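Local coordinates for importin subunit beta-1 (Saccharomyces cerevisiae, PDB 5OWU), which carries proteins into the nucleus as the importin beta subunit, working through importin alpha, which recognises the classical nuclear localization signal of the cargo, at residues L333-E338 / W345-S350; D381-R386 / D422-V427; A388-F393 / E429-C434; P414-L419 / W433-I438. All blocks are in the same frame, centred on the assembly; numbering follows the deposited sequence.

Contact 1 of 4, residues L333-E338 / W345-S350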
loop_
_atom_site.group_PDB
_atom_site.type_symbol
_atom_site.label_atom_id
_atom_site.label_comp_id
_atom_site.label_asym_id
_atom_site.label_seq_id
_atom_site.Cartn_x
_atom_site.Cartn_y
_atom_site.Cartn_z
ATOM N N LEU A 333 5.508 -24.978 -10.450
ATOM C CA LEU A 333 4.059 -24.925 -10.257
ATOM C C LEU A 333 3.464 -26.228 -9.723
ATOM O O LEU A 333 2.353 -26.202 -9.175
ATOM C CB LEU A 333 3.361 -24.555 -11.568
ATOM C CG LEU A 333 3.683 -23.168 -12.127
ATOM C CD1 LEU A 333 2.969 -22.959 -13.447
ATOM C CD2 LEU A 333 3.294 -22.079 -11.132
ATOM N N THR A 334 4.150 -27.365 -9.865
ATOM C CA THR A 334 3.596 -28.643 -9.428
ATOM C C THR A 334 3.934 -28.971 -7.977
ATOM O O THR A 334 3.791 -30.127 -7.563
ATOM C CB THR A 334 4.077 -29.782 -10.330
ATOM O OG1 THR A 334 5.507 -29.862 -10.288
ATOM C CG2 THR A 334 3.609 -29.561 -11.756
ATOM N N ARG A 335 4.368 -27.986 -7.197
ATOM C CA ARG A 335 4.650 -28.176 -5.780
ATOM C C ARG A 335 3.567 -27.540 -4.908
ATOM O O ARG A 335 3.856 -26.922 -3.884
ATOM C CB ARG A 335 6.029 -27.619 -5.432
ATOM C CG ARG A 335 7.159 -28.258 -6.214
ATOM C CD ARG A 335 8.512 -27.764 -5.727
ATOM N NE ARG A 335 9.614 -28.189 -6.592
ATOM C CZ ARG A 335 10.899 -27.994 -6.314
ATOM N NH1 ARG A 335 11.259 -27.382 -5.190
ATOM N NH2 ARG A 335 11.830 -28.404 -7.159
ATOM N N GLN A 336 2.304 -27.691 -5.303
ATOM C CA GLN A 336 1.204 -27.236 -4.468
ATOM C C GLN A 336 1.108 -28.102 -3.207
ATOM O O GLN A 336 1.827 -29.088 -3.036
ATOM C CB GLN A 336 -0.120 -27.288 -5.231
ATOM C CG GLN A 336 -0.062 -26.834 -6.693
ATOM C CD GLN A 336 0.183 -27.985 -7.655
ATOM O OE1 GLN A 336 0.945 -28.905 -7.356
ATOM N NE2 GLN A 336 -0.462 -27.939 -8.817
ATOM N N ASN A 337 0.187 -27.732 -2.322
ATOM C CA ASN A 337 -0.061 -28.484 -1.095
ATOM C C ASN A 337 -1.162 -29.516 -1.319
ATOM O O ASN A 337 -2.200 -29.199 -1.911
ATOM C CB ASN A 337 -0.454 -27.525 0.031
ATOM C CG ASN A 337 0.404 -26.277 0.052
ATOM O OD1 ASN A 337 1.612 -26.337 -0.187
ATOM N ND2 ASN A 337 -0.218 -25.135 0.321
ATOM N N GLU A 338 -0.939 -30.747 -0.841
ATOM C CA GLU A 338 -1.940 -31.815 -0.944
ATOM C C GLU A 338 -3.026 -31.628 0.117
ATOM O O GLU A 338 -3.215 -32.452 1.011
ATOM C CB GLU A 338 -1.293 -33.191 -0.815
ATOM C CG GLU A 338 -0.616 -33.689 -2.095
ATOM C CD GLU A 338 -1.364 -34.802 -2.827
ATOM O OE1 GLU A 338 -2.573 -34.995 -2.575
ATOM O OE2 GLU A 338 -0.733 -35.475 -3.674
ATOM N N TRP A 345 0.828 -20.012 1.904
ATOM C CA TRP A 345 1.703 -19.667 0.792
ATOM C C TRP A 345 2.836 -20.681 0.653
ATOM O O TRP A 345 3.284 -21.286 1.630
ATOM C CB TRP A 345 2.268 -18.260 0.992
ATOM C CG TRP A 345 2.963 -17.715 -0.207
ATOM C CD1 TRP A 345 4.302 -17.764 -0.469
ATOM C CD2 TRP A 345 2.359 -17.032 -1.313
ATOM N NE1 TRP A 345 4.570 -17.152 -1.670
ATOM C CE2 TRP A 345 3.395 -16.696 -2.210
ATOM C CE3 TRP A 345 1.046 -16.674 -1.633
ATOM C CZ2 TRP A 345 3.158 -16.016 -3.405
ATOM C CZ3 TRP A 345 0.812 -16.002 -2.822
ATOM C CH2 TRP A 345 1.864 -15.683 -3.694
ATOM N N ASN A 346 3.295 -20.867 -0.584
ATOM C CA ASN A 346 4.379 -21.800 -0.865
ATOM C C ASN A 346 5.109 -21.353 -2.130
ATOM O O ASN A 346 4.789 -20.321 -2.730
ATOM C CB ASN A 346 3.844 -23.226 -1.006
ATOM C CG ASN A 346 3.254 -23.489 -2.368
ATOM O OD1 ASN A 346 3.671 -24.414 -3.072
ATOM N ND2 ASN A 346 2.291 -22.665 -2.762
ATOM N N VAL A 347 6.097 -22.158 -2.543
ATOM C CA VAL A 347 6.900 -21.819 -3.716
ATOM C C VAL A 347 6.059 -21.841 -4.986
ATOM O O VAL A 347 6.344 -21.108 -5.939
ATOM C CB VAL A 347 8.108 -22.772 -3.829
ATOM C CG1 VAL A 347 7.648 -24.212 -4.008
ATOM C CG2 VAL A 347 9.018 -22.353 -4.975
ATOM N N SER A 348 5.026 -22.683 -5.039
ATOM C CA SER A 348 4.226 -22.758 -6.260
ATOM C C SER A 348 3.501 -21.440 -6.516
ATOM O O SER A 348 3.407 -20.983 -7.663
ATOM C CB SER A 348 3.235 -23.920 -6.175
ATOM O OG SER A 348 2.163 -23.610 -5.303
ATOM N N MET A 349 3.006 -20.799 -5.451
ATOM C CA MET A 349 2.348 -19.506 -5.605
ATOM C C MET A 349 3.343 -18.420 -5.996
ATOM O O MET A 349 3.037 -17.563 -6.838
ATOM C CB MET A 349 1.621 -19.138 -4.312
ATOM C CG MET A 349 0.473 -20.093 -3.974
ATOM S SD MET A 349 -0.307 -19.747 -2.384
ATOM C CE MET A 349 -1.547 -21.036 -2.321
ATOM N N SER A 350 4.541 -18.435 -5.402
ATOM C CA SER A 350 5.569 -17.469 -5.790
ATOM C C SER A 350 5.951 -17.640 -7.254
ATOM O O SER A 350 6.169 -16.655 -7.969
ATOM C CB SER A 350 6.802 -17.626 -4.904
ATOM O OG SER A 350 6.449 -17.548 -3.533
#
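The chain of 333-338 runs close past the first turn of helix 347-362, with Leu333 CA and Ser348 CA 4.5 Å apart. Leu333 turns the methyl CD2 back to Ser348 O at 3.6 Å. Arg335 is extended from CG to NE and crosses Val347 at a slant, its CB and CD each 4.0 Å from Val347 CG1, while the guanidinium goes on to Asp280 and Ser277 O. Ser348 meets the backbone instead: its CB lies 3.8 Å from Arg335 O. Asn346, at the N-cap position, points its side chain toward 333-338, its CB 3.9 Å from Asn337 OD1; the two side chains run past each other in opposite directions. Asn337 ND2 is bonded to Asp342 and Asp344 O. A leucine in place of Asn346 would probably leave the helix start without a polar side chain at its N-cap position. The contact folds the loop after helix 317-332 against the start of helix 347-362, within HEAT 8, with helix 280-306 touching Val347 and helix 383-395 touching Leu333.

Contact 2 of 4, residues D381-R386 / D422-V427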
loop_
_atom_site.group_PDB
_atom_site.type_symbol
_atom_site.label_atom_id
_atom_site.label_comp_id
_atom_site.label_asym_id
_atom_site.label_seq_id
_atom_site.Cartn_x
_atom_site.Cartn_y
_atom_site.Cartn_z
ATOM N N ASP A 381 -2.472 -37.191 -15.963
ATOM C CA ASP A 381 -3.202 -37.998 -14.991
ATOM C C ASP A 381 -3.107 -37.436 -13.580
ATOM O O ASP A 381 -4.013 -37.664 -12.768
ATOM C CB ASP A 381 -2.676 -39.435 -15.000
ATOM C CG ASP A 381 -3.037 -40.180 -16.265
ATOM O OD1 ASP A 381 -4.175 -40.006 -16.750
ATOM O OD2 ASP A 381 -2.183 -40.935 -16.774
ATOM N N ASN A 382 -2.032 -36.715 -13.268
ATOM C CA ASN A 382 -1.815 -36.168 -11.933
ATOM C C ASN A 382 -2.498 -34.811 -11.819
ATOM O O ASN A 382 -2.282 -33.932 -12.659
ATOM C CB ASN A 382 -0.317 -36.034 -11.653
ATOM C CG ASN A 382 -0.007 -35.796 -10.186
ATOM O OD1 ASN A 382 -0.811 -35.230 -9.440
ATOM N ND2 ASN A 382 1.174 -36.229 -9.766
ATOM N N TRP A 383 -3.321 -34.642 -10.780
ATOM C CA TRP A 383 -4.033 -33.380 -10.614
ATOM C C TRP A 383 -3.070 -32.209 -10.503
ATOM O O TRP A 383 -3.394 -31.098 -10.934
ATOM C CB TRP A 383 -4.950 -33.427 -9.383
ATOM C CG TRP A 383 -4.240 -33.401 -8.051
ATOM C CD1 TRP A 383 -3.910 -34.478 -7.276
ATOM C CD2 TRP A 383 -3.792 -32.243 -7.334
ATOM N NE1 TRP A 383 -3.284 -34.061 -6.124
ATOM C CE2 TRP A 383 -3.199 -32.695 -6.135
ATOM C CE3 TRP A 383 -3.829 -30.870 -7.591
ATOM C CZ2 TRP A 383 -2.647 -31.823 -5.201
ATOM C CZ3 TRP A 383 -3.281 -30.005 -6.657
ATOM C CH2 TRP A 383 -2.699 -30.485 -5.478
ATOM N N ARG A 384 -1.880 -32.437 -9.945
ATOM C CA ARG A 384 -0.918 -31.348 -9.798
ATOM C C ARG A 384 -0.513 -30.785 -11.155
ATOM O O ARG A 384 -0.295 -29.575 -11.298
ATOM C CB ARG A 384 0.314 -31.835 -9.042
ATOM C CG ARG A 384 0.063 -32.195 -7.589
ATOM C CD ARG A 384 1.333 -32.778 -6.991
ATOM N NE ARG A 384 1.307 -32.857 -5.532
ATOM C CZ ARG A 384 1.538 -31.830 -4.721
ATOM N NH1 ARG A 384 1.792 -30.624 -5.213
ATOM N NH2 ARG A 384 1.510 -32.005 -3.412
ATOM N N ASN A 385 -0.414 -31.650 -12.165
ATOM C CA ASN A 385 0.004 -31.205 -13.488
ATOM C C ASN A 385 -1.115 -30.474 -14.222
ATOM O O ASN A 385 -0.862 -29.474 -14.901
ATOM C CB ASN A 385 0.504 -32.400 -14.294
ATOM C CG ASN A 385 1.793 -32.973 -13.731
ATOM O OD1 ASN A 385 1.779 -33.712 -12.751
ATOM N ND2 ASN A 385 2.913 -32.619 -14.338
ATOM N N ARG A 386 -2.359 -30.933 -14.089
ATOM C CA ARG A 386 -3.468 -30.208 -14.704
ATOM C C ARG A 386 -3.662 -28.842 -14.047
ATOM O O ARG A 386 -3.843 -27.824 -14.741
ATOM C CB ARG A 386 -4.746 -31.040 -14.615
ATOM C CG ARG A 386 -4.610 -32.463 -15.171
ATOM C CD ARG A 386 -5.964 -33.128 -15.413
ATOM N NE ARG A 386 -6.723 -33.340 -14.184
ATOM C CZ ARG A 386 -6.500 -34.330 -13.328
ATOM N NH1 ARG A 386 -5.518 -35.198 -13.547
ATOM N NH2 ARG A 386 -7.245 -34.445 -12.239
ATOM N N ASP A 422 -13.506 -31.247 -13.520
ATOM C CA ASP A 422 -12.425 -32.086 -13.027
ATOM C C ASP A 422 -12.782 -32.666 -11.664
ATOM O O ASP A 422 -13.507 -32.055 -10.875
ATOM C CB ASP A 422 -11.134 -31.271 -12.925
ATOM C CG ASP A 422 -9.900 -32.140 -12.894
ATOM O OD1 ASP A 422 -9.371 -32.444 -13.982
ATOM O OD2 ASP A 422 -9.457 -32.525 -11.789
ATOM N N GLN A 423 -12.258 -33.862 -11.388
ATOM C CA GLN A 423 -12.450 -34.484 -10.081
ATOM C C GLN A 423 -11.624 -33.820 -8.986
ATOM O O GLN A 423 -11.890 -34.049 -7.801
ATOM C CB GLN A 423 -12.100 -35.969 -10.154
ATOM C CG GLN A 423 -10.659 -36.259 -10.575
ATOM C CD GLN A 423 -10.464 -37.691 -11.044
ATOM O OE1 GLN A 423 -11.179 -38.174 -11.925
ATOM N NE2 GLN A 423 -9.494 -38.379 -10.453
ATOM N N SER A 424 -10.627 -33.016 -9.346
ATOM C CA SER A 424 -9.772 -32.356 -8.368
ATOM C C SER A 424 -10.355 -30.996 -8.008
ATOM O O SER A 424 -10.567 -30.155 -8.889
ATOM C CB SER A 424 -8.359 -32.191 -8.918
ATOM O OG SER A 424 -7.566 -31.416 -8.034
ATOM N N LEU A 425 -10.605 -30.777 -6.714
ATOM C CA LEU A 425 -11.083 -29.473 -6.261
ATOM C C LEU A 425 -10.101 -28.363 -6.622
ATOM O O LEU A 425 -10.506 -27.278 -7.062
ATOM C CB LEU A 425 -11.309 -29.494 -4.752
ATOM C CG LEU A 425 -11.692 -28.150 -4.136
ATOM C CD1 LEU A 425 -12.953 -27.605 -4.780
ATOM C CD2 LEU A 425 -11.883 -28.302 -2.637
ATOM N N GLN A 426 -8.805 -28.608 -6.419
ATOM C CA GLN A 426 -7.800 -27.603 -6.752
ATOM C C GLN A 426 -7.832 -27.271 -8.240
ATOM O O GLN A 426 -7.712 -26.103 -8.633
ATOM C CB GLN A 426 -6.412 -28.094 -6.347
ATOM C CG GLN A 426 -6.243 -28.355 -4.855
ATOM C CD GLN A 426 -6.514 -29.804 -4.480
ATOM O OE1 GLN A 426 -7.544 -30.373 -4.846
ATOM N NE2 GLN A 426 -5.578 -30.412 -3.753
ATOM N N VAL A 427 -7.997 -28.288 -9.086
ATOM C CA VAL A 427 -8.032 -28.038 -10.522
ATOM C C VAL A 427 -9.210 -27.148 -10.876
ATOM O O VAL A 427 -9.079 -26.214 -11.669
ATOM C CB VAL A 427 -8.079 -29.363 -11.303
ATOM C CG1 VAL A 427 -8.349 -29.108 -12.785
ATOM C CG2 VAL A 427 -6.775 -30.115 -11.126
#
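Arg386 grips the carboxylate of Asp422 side-on with two nitrogens, one for each oxygen. NE bonds to Asp422 OD1 at 2.8 Å, bent to 144° at the hydrogen, whereas NH2 reaches Asp422 OD2 at 3.0 Å almost straight (177°), in the guanidinium plane and on the syn lone pair. Guanidinium and carboxylate are nearly coplanar. Beside this salt bridge, the Trp383 ring takes the bent chain of Gln426 over one face: Gln426 NE2 stands 3.4 Å from Trp383 CH2, nearer the rim than the centre. Trp383 CB rests 3.6 Å from Ser424 OG, and Val427 CG2 touches Trp383 O at 3.5 Å and Arg386 CB at 4.1 Å.

A second shell fixes these groups. Arg384 CG covers the other face of the indole, and the CA of Trp383 lies over one face of the Arg386 guanidinium, whose NH1 bonds to Ala380 O and weakly to Asp381 O. Asp422 OD2 also accepts from Ser424 N at 2.8 Å, an Asx turn, and Ser424 OG caps helix 425-442 through a weak bond from Val427 N. At the other helix start Asn382 OD1 caps more firmly, accepting from Arg384 N at 3.0 Å. Asp422 OD2 thus has two donors, and with the arginine paired to both oxygens the carboxylate is likely to stay ionised, tying the start of the second helix of HEAT 10 to that of HEAT 9.

Contact 3 of 4, residues A388-F393 / E429-C434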
loop_
_atom_site.group_PDB
_atom_site.type_symbol
_atom_site.label_atom_id
_atom_site.label_comp_id
_atom_site.label_asym_id
_atom_site.label_seq_id
_atom_site.Cartn_x
_atom_site.Cartn_y
_atom_site.Cartn_z
ATOM N N ALA A 388 -1.376 -27.098 -12.490
ATOM C CA ALA A 388 -0.256 -26.298 -12.978
ATOM C C ALA A 388 -0.524 -25.776 -14.385
ATOM O O ALA A 388 -0.198 -24.627 -14.702
ATOM C CB ALA A 388 1.030 -27.125 -12.948
ATOM N N ALA A 389 -1.133 -26.598 -15.239
ATOM C CA ALA A 389 -1.373 -26.185 -16.620
ATOM C C ALA A 389 -2.319 -24.991 -16.682
ATOM O O ALA A 389 -2.028 -23.993 -17.357
ATOM C CB ALA A 389 -1.922 -27.362 -17.431
ATOM N N VAL A 390 -3.467 -25.066 -15.991
ATOM C CA VAL A 390 -4.375 -23.913 -16.048
ATOM C C VAL A 390 -3.779 -22.712 -15.315
ATOM O O VAL A 390 -4.030 -21.560 -15.694
ATOM C CB VAL A 390 -5.788 -24.240 -15.510
ATOM C CG1 VAL A 390 -6.565 -25.064 -16.502
ATOM C CG2 VAL A 390 -5.732 -24.943 -14.151
ATOM N N MET A 391 -3.008 -22.943 -14.254
ATOM C CA MET A 391 -2.325 -21.837 -13.590
ATOM C C MET A 391 -1.407 -21.102 -14.561
ATOM O O MET A 391 -1.391 -19.865 -14.608
ATOM C CB MET A 391 -1.530 -22.351 -12.384
ATOM C CG MET A 391 -0.787 -21.251 -11.615
ATOM S SD MET A 391 -1.900 -20.002 -10.912
ATOM C CE MET A 391 -0.714 -18.718 -10.544
ATOM N N ALA A 392 -0.627 -21.853 -15.345
ATOM C CA ALA A 392 0.289 -21.235 -16.298
ATOM C C ALA A 392 -0.477 -20.491 -17.390
ATOM O O ALA A 392 -0.158 -19.333 -17.726
ATOM C CB ALA A 392 1.206 -22.308 -16.898
ATOM N N PHE A 393 -1.519 -21.129 -17.934
ATOM C CA PHE A 393 -2.270 -20.479 -18.999
ATOM C C PHE A 393 -2.873 -19.173 -18.509
ATOM O O PHE A 393 -2.731 -18.129 -19.154
ATOM C CB PHE A 393 -3.362 -21.400 -19.535
ATOM C CG PHE A 393 -3.962 -20.908 -20.814
ATOM C CD1 PHE A 393 -5.021 -20.028 -20.798
ATOM C CD2 PHE A 393 -3.445 -21.304 -22.033
ATOM C CE1 PHE A 393 -5.571 -19.562 -21.979
ATOM C CE2 PHE A 393 -3.981 -20.841 -23.210
ATOM C CZ PHE A 393 -5.046 -19.970 -23.186
ATOM N N GLU A 429 -10.829 -25.058 -8.928
ATOM C CA GLU A 429 -10.618 -23.727 -8.370
ATOM C C GLU A 429 -9.748 -22.887 -9.297
ATOM O O GLU A 429 -10.092 -21.744 -9.655
ATOM C CB GLU A 429 -9.977 -23.857 -6.987
ATOM C CG GLU A 429 -9.547 -22.551 -6.352
ATOM C CD GLU A 429 -9.064 -22.736 -4.921
ATOM O OE1 GLU A 429 -8.341 -23.718 -4.660
ATOM O OE2 GLU A 429 -9.423 -21.905 -4.064
ATOM N N THR A 430 -8.612 -23.453 -9.714
ATOM C CA THR A 430 -7.707 -22.697 -10.564
ATOM C C THR A 430 -8.277 -22.520 -11.965
ATOM O O THR A 430 -8.040 -21.491 -12.593
ATOM C CB THR A 430 -6.346 -23.385 -10.594
ATOM O OG1 THR A 430 -5.850 -23.448 -9.252
ATOM C CG2 THR A 430 -5.354 -22.615 -11.491
ATOM N N THR A 431 -9.044 -23.494 -12.459
ATOM C CA THR A 431 -9.691 -23.347 -13.761
ATOM C C THR A 431 -10.688 -22.195 -13.758
ATOM O O THR A 431 -10.751 -21.414 -14.717
ATOM C CB THR A 431 -10.382 -24.660 -14.143
ATOM O OG1 THR A 431 -9.397 -25.693 -14.272
ATOM C CG2 THR A 431 -11.157 -24.525 -15.473
ATOM N N ALA A 432 -11.493 -22.081 -12.698
ATOM C CA ALA A 432 -12.398 -20.940 -12.589
ATOM C C ALA A 432 -11.616 -19.633 -12.603
ATOM O O ALA A 432 -11.982 -18.676 -13.304
ATOM C CB ALA A 432 -13.241 -21.047 -11.315
ATOM N N TRP A 433 -10.535 -19.573 -11.818
ATOM C CA TRP A 433 -9.663 -18.401 -11.864
ATOM C C TRP A 433 -9.158 -18.138 -13.281
ATOM O O TRP A 433 -9.159 -16.996 -13.754
ATOM C CB TRP A 433 -8.494 -18.595 -10.902
ATOM C CG TRP A 433 -7.416 -17.560 -11.002
ATOM C CD1 TRP A 433 -7.396 -16.331 -10.401
ATOM C CD2 TRP A 433 -6.188 -17.664 -11.739
ATOM N NE1 TRP A 433 -6.237 -15.669 -10.715
ATOM C CE2 TRP A 433 -5.475 -16.463 -11.533
ATOM C CE3 TRP A 433 -5.622 -18.653 -12.549
ATOM C CZ2 TRP A 433 -4.228 -16.225 -12.104
ATOM C CZ3 TRP A 433 -4.382 -18.416 -13.117
ATOM C CH2 TRP A 433 -3.699 -17.213 -12.894
ATOM N N CYS A 434 -8.721 -19.188 -13.975
ATOM C CA CYS A 434 -8.175 -19.027 -15.317
ATOM C C CYS A 434 -9.211 -18.443 -16.263
ATOM O O CYS A 434 -8.889 -17.600 -17.113
ATOM C CB CYS A 434 -7.679 -20.381 -15.830
ATOM S SG CYS A 434 -6.912 -20.309 -17.436
#
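Helix segments 388-393 and 429-434 run nearly parallel, their axes 8.7 Å apart at closest and crossing at 19°, with the CA atoms of Val390 and Thr431 5.8 Å apart. Val390 lies centrally in the seam: its CG2 meets the methyl CG2 of Thr430 at 3.6 Å, while both its methyls come near Thr431 OG1. That hydroxyl is bonded to Val427 O, and Thr430 OG1 to Glu387, so the threonines offer methyls or already bonded oxygens to the valine. With CG anti to the backbone N (chi1 171°), Trp433 swings its six-membered ring across to the other helix, where the edge atom CZ3 stops 3.6 Å from Met391 O. Met391 bends at chi2 (61°) and brings SD to 4.2 Å from the centroid of that ring, an oblique Met-aromatic contact. Further along, Cys434 SG approaches the edge of the Phe393 ring, 3.9 Å from Phe393 CD1. Replacing Trp433 by an alanine would probably open a gap beside Met391 O and leave Met391 SD without its aromatic mate. These are the second helices of HEAT 9 and HEAT 10, stacked side by side as in other HEAT solenoids; helices 367-377 and 402-418 back Phe393, and helix 467-484 continues the row, its Trp475 meeting Trp433 almost ring-parallel.

Contact 4 of 4, residues P414-L419 / W433-I438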
loop_
_atom_site.group_PDB
_atom_site.type_symbol
_atom_site.label_atom_id
_atom_site.label_comp_id
_atom_site.label_asym_id
_atom_site.label_seq_id
_atom_site.Cartn_x
_atom_site.Cartn_y
_atom_site.Cartn_z
ATOM N N PRO A 414 -12.032 -25.031 -25.056
ATOM C CA PRO A 414 -12.721 -26.309 -24.792
ATOM C C PRO A 414 -12.084 -27.115 -23.669
ATOM O O PRO A 414 -12.789 -27.546 -22.747
ATOM C CB PRO A 414 -12.652 -27.025 -26.149
ATOM C CG PRO A 414 -12.579 -25.911 -27.150
ATOM C CD PRO A 414 -11.772 -24.825 -26.493
ATOM N N SER A 415 -10.765 -27.323 -23.708
ATOM C CA SER A 415 -10.108 -28.089 -22.649
ATOM C C SER A 415 -10.239 -27.403 -21.287
ATOM O O SER A 415 -10.381 -28.075 -20.251
ATOM C CB SER A 415 -8.638 -28.302 -23.003
ATOM O OG SER A 415 -7.968 -27.064 -23.152
ATOM N N ILE A 416 -10.191 -26.068 -21.263
ATOM C CA ILE A 416 -10.289 -25.348 -19.994
ATOM C C ILE A 416 -11.690 -25.491 -19.413
ATOM O O ILE A 416 -11.859 -25.769 -18.220
ATOM C CB ILE A 416 -9.896 -23.871 -20.176
ATOM C CG1 ILE A 416 -8.395 -23.760 -20.425
ATOM C CG2 ILE A 416 -10.274 -23.040 -18.939
ATOM C CD1 ILE A 416 -7.938 -22.367 -20.840
ATOM N N LEU A 417 -12.716 -25.294 -20.246
ATOM C CA LEU A 417 -14.085 -25.483 -19.787
ATOM C C LEU A 417 -14.307 -26.917 -19.330
ATOM O O LEU A 417 -15.065 -27.165 -18.387
ATOM C CB LEU A 417 -15.072 -25.124 -20.897
ATOM C CG LEU A 417 -15.150 -23.663 -21.335
ATOM C CD1 LEU A 417 -16.075 -23.520 -22.536
ATOM C CD2 LEU A 417 -15.625 -22.785 -20.190
ATOM N N ASN A 418 -13.661 -27.879 -19.994
ATOM C CA ASN A 418 -13.797 -29.266 -19.566
ATOM C C ASN A 418 -13.205 -29.464 -18.181
ATOM O O ASN A 418 -13.736 -30.245 -17.381
ATOM C CB ASN A 418 -13.131 -30.205 -20.574
ATOM C CG ASN A 418 -13.188 -31.655 -20.137
ATOM O OD1 ASN A 418 -14.265 -32.239 -20.033
ATOM N ND2 ASN A 418 -12.026 -32.246 -19.882
ATOM N N LEU A 419 -12.117 -28.753 -17.865
ATOM C CA LEU A 419 -11.547 -28.899 -16.528
ATOM C C LEU A 419 -12.454 -28.383 -15.415
ATOM O O LEU A 419 -12.172 -28.653 -14.244
ATOM C CB LEU A 419 -10.197 -28.191 -16.432
ATOM C CG LEU A 419 -9.024 -28.897 -17.108
ATOM C CD1 LEU A 419 -7.784 -28.054 -16.958
ATOM C CD2 LEU A 419 -8.781 -30.282 -16.530
ATOM N N TRP A 433 -10.535 -19.573 -11.818
ATOM C CA TRP A 433 -9.663 -18.401 -11.864
ATOM C C TRP A 433 -9.158 -18.138 -13.281
ATOM O O TRP A 433 -9.159 -16.996 -13.754
ATOM C CB TRP A 433 -8.494 -18.595 -10.902
ATOM C CG TRP A 433 -7.416 -17.560 -11.002
ATOM C CD1 TRP A 433 -7.396 -16.331 -10.401
ATOM C CD2 TRP A 433 -6.188 -17.664 -11.739
ATOM N NE1 TRP A 433 -6.237 -15.669 -10.715
ATOM C CE2 TRP A 433 -5.475 -16.463 -11.533
ATOM C CE3 TRP A 433 -5.622 -18.653 -12.549
ATOM C CZ2 TRP A 433 -4.228 -16.225 -12.104
ATOM C CZ3 TRP A 433 -4.382 -18.416 -13.117
ATOM C CH2 TRP A 433 -3.699 -17.213 -12.894
ATOM N N CYS A 434 -8.721 -19.188 -13.975
ATOM C CA CYS A 434 -8.175 -19.027 -15.317
ATOM C C CYS A 434 -9.211 -18.443 -16.263
ATOM O O CYS A 434 -8.889 -17.600 -17.113
ATOM C CB CYS A 434 -7.679 -20.381 -15.830
ATOM S SG CYS A 434 -6.912 -20.309 -17.436
ATOM N N ILE A 435 -10.464 -18.873 -16.127
ATOM C CA ILE A 435 -11.525 -18.313 -16.955
ATOM C C ILE A 435 -11.696 -16.838 -16.638
ATOM O O ILE A 435 -11.902 -16.015 -17.541
ATOM C CB ILE A 435 -12.831 -19.108 -16.759
ATOM C CG1 ILE A 435 -12.628 -20.544 -17.270
ATOM C CG2 ILE A 435 -13.988 -18.452 -17.493
ATOM C CD1 ILE A 435 -13.740 -21.491 -16.924
ATOM N N GLY A 436 -11.596 -16.478 -15.353
ATOM C CA GLY A 436 -11.626 -15.069 -14.992
ATOM C C GLY A 436 -10.488 -14.267 -15.603
ATOM O O GLY A 436 -10.672 -13.113 -15.981
ATOM N N ARG A 437 -9.287 -14.856 -15.675
ATOM C CA ARG A 437 -8.143 -14.181 -16.295
ATOM C C ARG A 437 -8.369 -13.960 -17.791
ATOM O O ARG A 437 -8.086 -12.872 -18.329
ATOM C CB ARG A 437 -6.877 -15.015 -16.063
ATOM C CG ARG A 437 -6.482 -15.131 -14.592
ATOM C CD ARG A 437 -5.737 -13.885 -14.132
ATOM N NE ARG A 437 -4.477 -13.770 -14.862
ATOM C CZ ARG A 437 -3.623 -12.758 -14.752
ATOM N NH1 ARG A 437 -3.876 -11.745 -13.932
ATOM N NH2 ARG A 437 -2.511 -12.763 -15.478
ATOM N N ILE A 438 -8.869 -14.991 -18.476
ATOM C CA ILE A 438 -9.209 -14.854 -19.887
ATOM C C ILE A 438 -10.225 -13.738 -20.059
ATOM O O ILE A 438 -10.073 -12.851 -20.909
ATOM C CB ILE A 438 -9.735 -16.191 -20.442
ATOM C CG1 ILE A 438 -8.639 -17.255 -20.364
ATOM C CG2 ILE A 438 -10.205 -16.031 -21.880
ATOM C CD1 ILE A 438 -9.090 -18.645 -20.703
#
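Ile438 N donates to Cys434 O at 2.9 Å, a helical bond that sets Cys434 and Ile438 one turn apart, both facing Ile416. This is the packing of the two helices of HEAT 10, a helical hairpin: segments 414-418 and 433-438 run roughly antiparallel, at 142°, with their axes 10.6 Å apart at closest. No polar bond crosses between them, and the contact is made by methyls, one methylene and a sulfur. Ile416 is the wedge. Its two branches part, because CG1 stands anti to the carbonyl carbon (chi1 -71°) and CG2 anti to the backbone N. Ile416 CG2 slides past Ile435, 3.8 Å from Ile435 CG1; the longer branch carries CD1 toward Cys434 SG, 4.1 Å away. Phe393 of helix 383-395 and Thr431 also touch Ile416. Leu417 crosses Ile435 at about a right angle, its CD2 4.0 Å from Ile435 CD1. Ile435 also touches Met420 and, on helix 467-484, Thr476. Ile416 and Ile438 meet tip to tip, CD1 to CD1, at 3.9 Å.

Overall arrangement
Along the chain, contact 1 comes first and closes the short loop joining helix 317-332 to helix 347-362, complete before the others open. Contacts 2 and 3 cross: 381-386 and 388-393 follow each other on helix 383-395, and their partners 422-427 and 429-434 follow in the same order on helix 425-442, so the two helices zip together side by side. Contact 4 closes the hairpin of 402-418 and 425-442, crossing contact 2 and ending on a stretch that overlaps that of contact 3 at Trp433 and Cys434. Contact 1 joins the set through Leu333 on Ala388 and Gln336 O on Arg384 NH1; HEAT 8, 9 and 10 are thereby linked in succession.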